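Local coordinates for putative gamma-glutamylcyclotransferase YkqA (Bacillus subtilis, PDB 2QIK), which is a putative gamma-glutamylcyclotransferase that probably cyclises gamma-glutamyl groups, although its substrate in the cell is not established, at residues Gln73-Gln76 and Gly77-Lys80; Arg171-Gly174 and Ser175-Asp178; Lys116-Gln119 and Met120-Ser124. All blocks are in the same frame, centred on the assembly; numbering follows the deposited sequence. Where two conformers were deposited one is given.

In the fold
Contacts 1, 3 and 2 follow one another in that order along the single chain, and none touches another. Contact 1 is the turn from helix 65-74 into strand 79-87, which belongs to the five-stranded antiparallel sheet of the N-terminal AIG2-like half. Contact 3 spans helix 115-122 and its C-terminal end; side chains of this helix also reach helix 198-204 and strand 212-221 of the C-terminal half, so it sits where the two halves meet. Contact 2 is the hairpin between strands 164-171 and 174-180. The centres of contacts 1 and 2 are about 44 Å apart, on opposite sides of the chain's centre; that of contact 3 is about 25 Å from the centre of contact 1 and about 29 Å from that of contact 2.

Contact 1: Gln73-Gln76 and Gly77-Lys80; sequences QFFQ and GYHK
Phe75 and Tyr78 meet in a T-shaped (edge-to-face) pair: the CD2 edge of Phe75 points at the middle of one Tyr78 face, with planes 69° apart and ring centroids 5.3 Å from each other. Behind the rings the bases also pack, Phe75 CB lying 3.9 Å from Tyr78 CG. Both residues hold CG anti to their own carbonyl carbon (chi1 -71° and -72°), which sends the two rings out on the same side of the chain. The backbone beneath is a type II beta turn from Phe75 to Tyr78, carrying the chain out of helix 65-74 and on to strand 79-87. It is closed by Tyr78 N donating to Phe75 O at 3.1 Å, the donor standing above the carbonyl plane. Gly77 has a positive phi, where a side chain would run into Gln76 O. Gln76 O lies at the Tyr78 ring edge, 3.6 Å from Tyr78 CD2. Phe74 covers part of a Phe75 face, and Phe75 also touches Thr10, a substrate-binding residue by similarity, so this packed side adjoins the probable substrate-binding loop. The outer side is looser: Gly77 is exposed, and Gln76 runs its extended side chain away from the turn toward solvent.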
# COMPACT_ATOMS: atom_id res chain seq x y z
N GLN A 73 -23.90 -14.29 -9.16
CA GLN A 73 -24.44 -15.55 -8.68
C GLN A 73 -23.85 -15.98 -7.35
O GLN A 73 -24.60 -16.58 -6.54
CB GLN A 73 -24.22 -16.68 -9.67
CG GLN A 73 -24.95 -16.53 -10.93
CD GLN A 73 -24.56 -17.58 -11.96
OE1 GLN A 73 -24.59 -17.24 -13.15
NE2 GLN A 73 -24.25 -18.80 -11.54
N PHE A 74 -22.56 -15.75 -7.11
CA PHE A 74 -21.91 -16.16 -5.87
C PHE A 74 -22.42 -15.37 -4.67
O PHE A 74 -22.67 -15.92 -3.60
CB PHE A 74 -20.42 -16.11 -6.06
CG PHE A 74 -19.67 -16.78 -4.95
CD1 PHE A 74 -19.40 -18.13 -5.02
CD2 PHE A 74 -19.25 -16.06 -3.88
CE1 PHE A 74 -18.72 -18.76 -4.05
CE2 PHE A 74 -18.55 -16.71 -2.83
CZ PHE A 74 -18.31 -18.04 -2.93
N PHE A 75 -22.49 -14.04 -4.88
CA PHE A 75 -22.82 -13.10 -3.80
C PHE A 75 -24.31 -12.86 -3.63
O PHE A 75 -24.83 -11.80 -3.88
CB PHE A 75 -22.04 -11.78 -3.99
CG PHE A 75 -20.58 -11.92 -3.73
CD1 PHE A 75 -19.65 -12.21 -4.74
CD2 PHE A 75 -20.13 -11.81 -2.46
CE1 PHE A 75 -18.33 -12.41 -4.49
CE2 PHE A 75 -18.78 -11.96 -2.22
CZ PHE A 75 -17.91 -12.28 -3.24
N GLN A 76 -25.00 -13.92 -3.26
CA GLN A 76 -26.45 -13.82 -3.04
C GLN A 76 -26.75 -12.83 -1.94
O GLN A 76 -26.06 -12.74 -0.94
CB GLN A 76 -26.99 -15.28 -2.72
CG GLN A 76 -26.95 -16.13 -4.00
CD GLN A 76 -27.30 -17.59 -3.81
OE1 GLN A 76 -26.98 -18.19 -2.77
NE2 GLN A 76 -27.97 -18.17 -4.82
N GLY A 77 -27.79 -12.02 -2.11
CA GLY A 77 -28.06 -10.98 -1.10
C GLY A 77 -27.24 -9.70 -1.24
O GLY A 77 -27.47 -8.72 -0.50
N TYR A 78 -26.27 -9.67 -2.15
CA TYR A 78 -25.54 -8.43 -2.42
C TYR A 78 -26.15 -7.79 -3.64
O TYR A 78 -26.67 -8.46 -4.54
CB TYR A 78 -24.07 -8.67 -2.67
CG TYR A 78 -23.27 -9.04 -1.50
CD1 TYR A 78 -22.20 -8.24 -1.12
CD2 TYR A 78 -23.57 -10.17 -0.71
CE1 TYR A 78 -21.46 -8.54 -0.04
CE2 TYR A 78 -22.79 -10.46 0.36
CZ TYR A 78 -21.74 -9.66 0.68
OH TYR A 78 -20.93 -9.93 1.75
N HIS A 79 -26.04 -6.48 -3.66
CA HIS A 79 -26.41 -5.60 -4.79
C HIS A 79 -25.11 -4.91 -5.27
O HIS A 79 -24.06 -5.05 -4.65
CB HIS A 79 -27.40 -4.51 -4.35
CG HIS A 79 -28.73 -5.03 -3.90
ND1 HIS A 79 -29.71 -5.44 -4.77
CD2 HIS A 79 -29.24 -5.20 -2.65
CE1 HIS A 79 -30.78 -5.84 -4.09
NE2 HIS A 79 -30.52 -5.69 -2.80
N LYS A 80 -25.20 -4.24 -6.41
CA LYS A 80 -24.07 -3.52 -6.86
C LYS A 80 -24.45 -2.18 -7.37
O LYS A 80 -25.63 -1.93 -7.69
CB LYS A 80 -23.29 -4.31 -7.90
CG LYS A 80 -23.98 -4.45 -9.14
CD LYS A 80 -23.31 -5.66 -9.88
CE LYS A 80 -23.44 -5.69 -11.39
NZ LYS A 80 -24.32 -6.83 -11.79

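Contact 2: Arg171-Gly174 and Ser175-Asp178; sequences REDG and SRAD
Asp173 and Arg176 form an end-on salt bridge across the start of strand 174-180. Arg176 NH1 donates to Asp173 OD2 at 2.9 Å, while NH2 reaches Asp173 OD1 at 3.1 Å and also shares OD2. Carboxylate and guanidinium planes are turned 42° apart; OD2 nevertheless lies in the guanidinium plane. Asp173 has CG between its backbone N and carbonyl carbon (chi1 63°), which folds the carboxylate back toward the strand. Arg176 NH1 also curls back to hydrogen-bond Ser175 O at 3.1 Å, coming from above that carbonyl plane. The backbone pairs Arg171 N with Gly174 O and Gly174 N with Arg171 O, closing a type I turn in the hairpin between strands 164-171 and 174-180. Van der Waals contact comes from the aliphatic part of Arg171, whose CG lies over the rim of one guanidinium face, 4.0 Å from Arg176 NH1. Tyr247 adds a cation-pi contact to Arg176, and Pro244 and His246 touch the salt-bridged pair. Putting a leucine in place of Arg176 would probably leave the Asp173 carboxylate without its charged mate and free to turn. With two nitrogens on one carboxylate, the bridge ties the turn to its outgoing strand and is likely to keep Asp173 ionised.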
# COMPACT_ATOMS: atom_id res chain seq x y z
N ARG A 171 6.50 18.56 3.38
CA ARG A 171 6.75 19.09 4.72
C ARG A 171 7.46 20.43 4.55
O ARG A 171 7.91 20.83 3.48
CB ARG A 171 7.60 18.12 5.55
CG ARG A 171 6.98 16.76 5.78
CD ARG A 171 5.62 16.80 6.30
NE ARG A 171 5.42 15.87 7.41
CZ ARG A 171 4.24 15.40 7.78
NH1 ARG A 171 3.16 15.72 7.10
NH2 ARG A 171 4.16 14.57 8.81
N GLU A 172 7.56 21.12 5.67
CA GLU A 172 8.14 22.46 5.62
C GLU A 172 9.59 22.44 5.17
O GLU A 172 10.02 23.38 4.46
CB GLU A 172 7.90 23.20 6.96
CG GLU A 172 6.40 23.37 7.31
CD GLU A 172 6.13 23.94 8.72
OE1 GLU A 172 5.54 25.07 8.86
OE2 GLU A 172 6.48 23.25 9.74
N ASP A 173 10.35 21.39 5.52
CA ASP A 173 11.78 21.32 5.23
C ASP A 173 12.10 20.58 3.93
O ASP A 173 13.24 20.44 3.58
CB ASP A 173 12.54 20.72 6.41
CG ASP A 173 12.14 19.30 6.71
OD1 ASP A 173 12.79 18.63 7.54
OD2 ASP A 173 11.16 18.77 6.18
N GLY A 174 11.10 20.22 3.16
CA GLY A 174 11.30 19.37 2.03
C GLY A 174 10.34 18.20 2.03
O GLY A 174 9.51 18.07 2.91
N SER A 175 10.51 17.31 1.11
CA SER A 175 9.64 16.17 0.91
C SER A 175 10.05 14.93 1.73
O SER A 175 11.15 14.88 2.33
CB SER A 175 9.77 15.75 -0.53
OG SER A 175 11.08 15.34 -0.78
N ARG A 176 9.13 13.99 1.86
CA ARG A 176 9.45 12.62 2.26
C ARG A 176 9.01 11.66 1.15
O ARG A 176 8.22 12.01 0.28
CB ARG A 176 8.80 12.25 3.60
CG ARG A 176 9.16 13.25 4.73
CD ARG A 176 10.55 13.22 5.12
NE ARG A 176 10.84 14.02 6.28
CZ ARG A 176 11.03 15.31 6.29
NH1 ARG A 176 10.91 16.03 5.22
NH2 ARG A 176 11.29 15.94 7.44
N ALA A 177 9.52 10.46 1.21
CA ALA A 177 9.36 9.44 0.21
C ALA A 177 7.98 8.79 0.20
O ALA A 177 7.27 8.77 1.17
CB ALA A 177 10.41 8.41 0.31
N ASP A 178 7.72 8.16 -0.91
CA ASP A 178 6.45 7.53 -1.27
C ASP A 178 6.75 6.55 -2.38
O ASP A 178 7.82 6.60 -2.98
CB ASP A 178 5.43 8.55 -1.77
CG ASP A 178 4.03 8.04 -1.95
OD1 ASP A 178 3.62 7.04 -1.27
OD2 ASP A 178 3.26 8.73 -2.66

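Contact 3: Lys116-Gln119 and Met120-Ser124; sequences KEHQ and MISKS
Ser122 doubles back on His118 one turn earlier in helix 115-122, close to the Schellman motif that ends it. Its OG donates to His118 O at 2.7 Å, and its backbone N donates to the same oxygen from the opposite face of the carbonyl plane, so two bonds grip one acceptor. The hydroxyl gets there because OG stands between the backbone N and the carbonyl carbon (chi1 70°), folded back along the helix. From this position it also lies over the rim of one His118 ring face, with Ser122 CB 4.2 Å from the ring centroid in a CH-pi contact. The imidazole is brought over by its own first torsion, CG lying anti to the backbone N (chi1 165°), and its ring also meets that of Trp115.

The Glu117 carboxylate has its polar partners elsewhere: OE2 bonds to Ser112 OG and OE1 to Tyr202 OH, the latter on helix 198-204. Selenomethionine Met120 packs on Leu198, Tyr202 and Phe216, joining this helix to the C-terminal half. Lys116, also buried, reaches away to a salt bridge with Asp228 and a hydrogen bond to Lys13 O.

Farther along, Lys123 N donates to Gln119 O at 3.1 Å, and Lys123 CB rests 3.3 Å from that oxygen. Gln119 NE2 is held by Glu15 OE2, which fixes how its amide is turned. The chain leaves helical angles at Lys123, and Ser124 follows at positive phi as the C-prime residue of the Schellman motif, its N bonded to Ile121 O. A water links the Gln119 and Lys123 side chains, donating to Gln119 OE1 at 3.0 Å and accepting a weak bond from Lys123 NZ at 3.4 Å.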
# COMPACT_ATOMS: atom_id res chain seq x y z
N LYS A 116 -7.44 -5.83 4.49
CA LYS A 116 -6.16 -6.49 4.74
C LYS A 116 -5.45 -5.94 5.95
O LYS A 116 -4.81 -6.72 6.68
CB LYS A 116 -5.29 -6.39 3.48
CG LYS A 116 -5.63 -7.20 2.33
CD LYS A 116 -4.59 -7.35 1.30
CE LYS A 116 -5.04 -8.35 0.34
NZ LYS A 116 -4.14 -8.54 -0.74
N GLU A 117 -5.51 -4.65 6.15
CA GLU A 117 -4.92 -4.07 7.35
C GLU A 117 -5.66 -4.60 8.57
O GLU A 117 -5.02 -5.00 9.55
CB GLU A 117 -5.03 -2.55 7.25
CG GLU A 117 -4.33 -1.77 8.38
CD GLU A 117 -5.09 -1.55 9.63
OE1 GLU A 117 -4.44 -1.05 10.60
OE2 GLU A 117 -6.31 -1.80 9.62
N HIS A 118 -6.97 -4.75 8.48
CA HIS A 118 -7.75 -5.26 9.58
C HIS A 118 -7.33 -6.69 9.86
O HIS A 118 -7.26 -7.12 11.03
CB HIS A 118 -9.24 -5.16 9.26
CG HIS A 118 -10.12 -5.98 10.17
ND1 HIS A 118 -10.77 -7.15 9.81
CD2 HIS A 118 -10.49 -5.72 11.43
CE1 HIS A 118 -11.46 -7.59 10.85
NE2 HIS A 118 -11.31 -6.75 11.85
N GLN A 119 -7.15 -7.51 8.84
CA GLN A 119 -6.75 -8.93 9.04
C GLN A 119 -5.40 -9.02 9.72
O GLN A 119 -5.19 -9.80 10.60
CB GLN A 119 -6.72 -9.65 7.71
CG GLN A 119 -8.15 -9.87 7.10
CD GLN A 119 -8.08 -10.49 5.73
OE1 GLN A 119 -8.75 -11.53 5.50
NE2 GLN A 119 -7.28 -9.96 4.89
N MSE A 120 -4.49 -8.14 9.33
CA MSE A 120 -3.17 -8.13 9.89
C MSE A 120 -3.17 -7.82 11.37
O MSE A 120 -2.53 -8.48 12.21
CB MSE A 120 -2.29 -7.14 9.14
CG MSE A 120 -0.87 -6.91 9.72
SE MSE A 120 0.18 -5.66 8.77
CE MSE A 120 -0.84 -4.13 9.24
N ILE A 121 -3.90 -6.76 11.76
CA ILE A 121 -3.91 -6.36 13.14
C ILE A 121 -4.79 -7.27 13.97
O ILE A 121 -4.38 -7.71 15.05
CB ILE A 121 -4.25 -4.89 13.30
CG1 ILE A 121 -3.13 -4.05 12.74
CG2 ILE A 121 -4.49 -4.54 14.75
CD1 ILE A 121 -3.26 -3.79 11.31
N SER A 122 -6.01 -7.59 13.52
CA SER A 122 -6.94 -8.35 14.35
C SER A 122 -6.48 -9.80 14.54
O SER A 122 -6.87 -10.43 15.53
CB SER A 122 -8.33 -8.28 13.77
OG SER A 122 -8.42 -8.99 12.60
N LYS A 123 -5.68 -10.34 13.64
CA LYS A 123 -5.15 -11.69 13.78
C LYS A 123 -3.69 -11.66 14.29
O LYS A 123 -3.05 -12.73 14.33
CB LYS A 123 -5.26 -12.50 12.48
CG LYS A 123 -6.69 -12.60 11.96
CD LYS A 123 -7.49 -13.73 12.43
CE LYS A 123 -8.71 -13.89 11.48
NZ LYS A 123 -8.47 -13.28 10.12
N SER A 124 -3.19 -10.50 14.69
CA SER A 124 -1.85 -10.37 15.22
C SER A 124 -0.85 -11.15 14.34
O SER A 124 -0.03 -11.93 14.83
CB SER A 124 -1.74 -10.72 16.74
OG SER A 124 -2.52 -9.87 17.62
O HOH W 1 -10.57 -12.73 7.54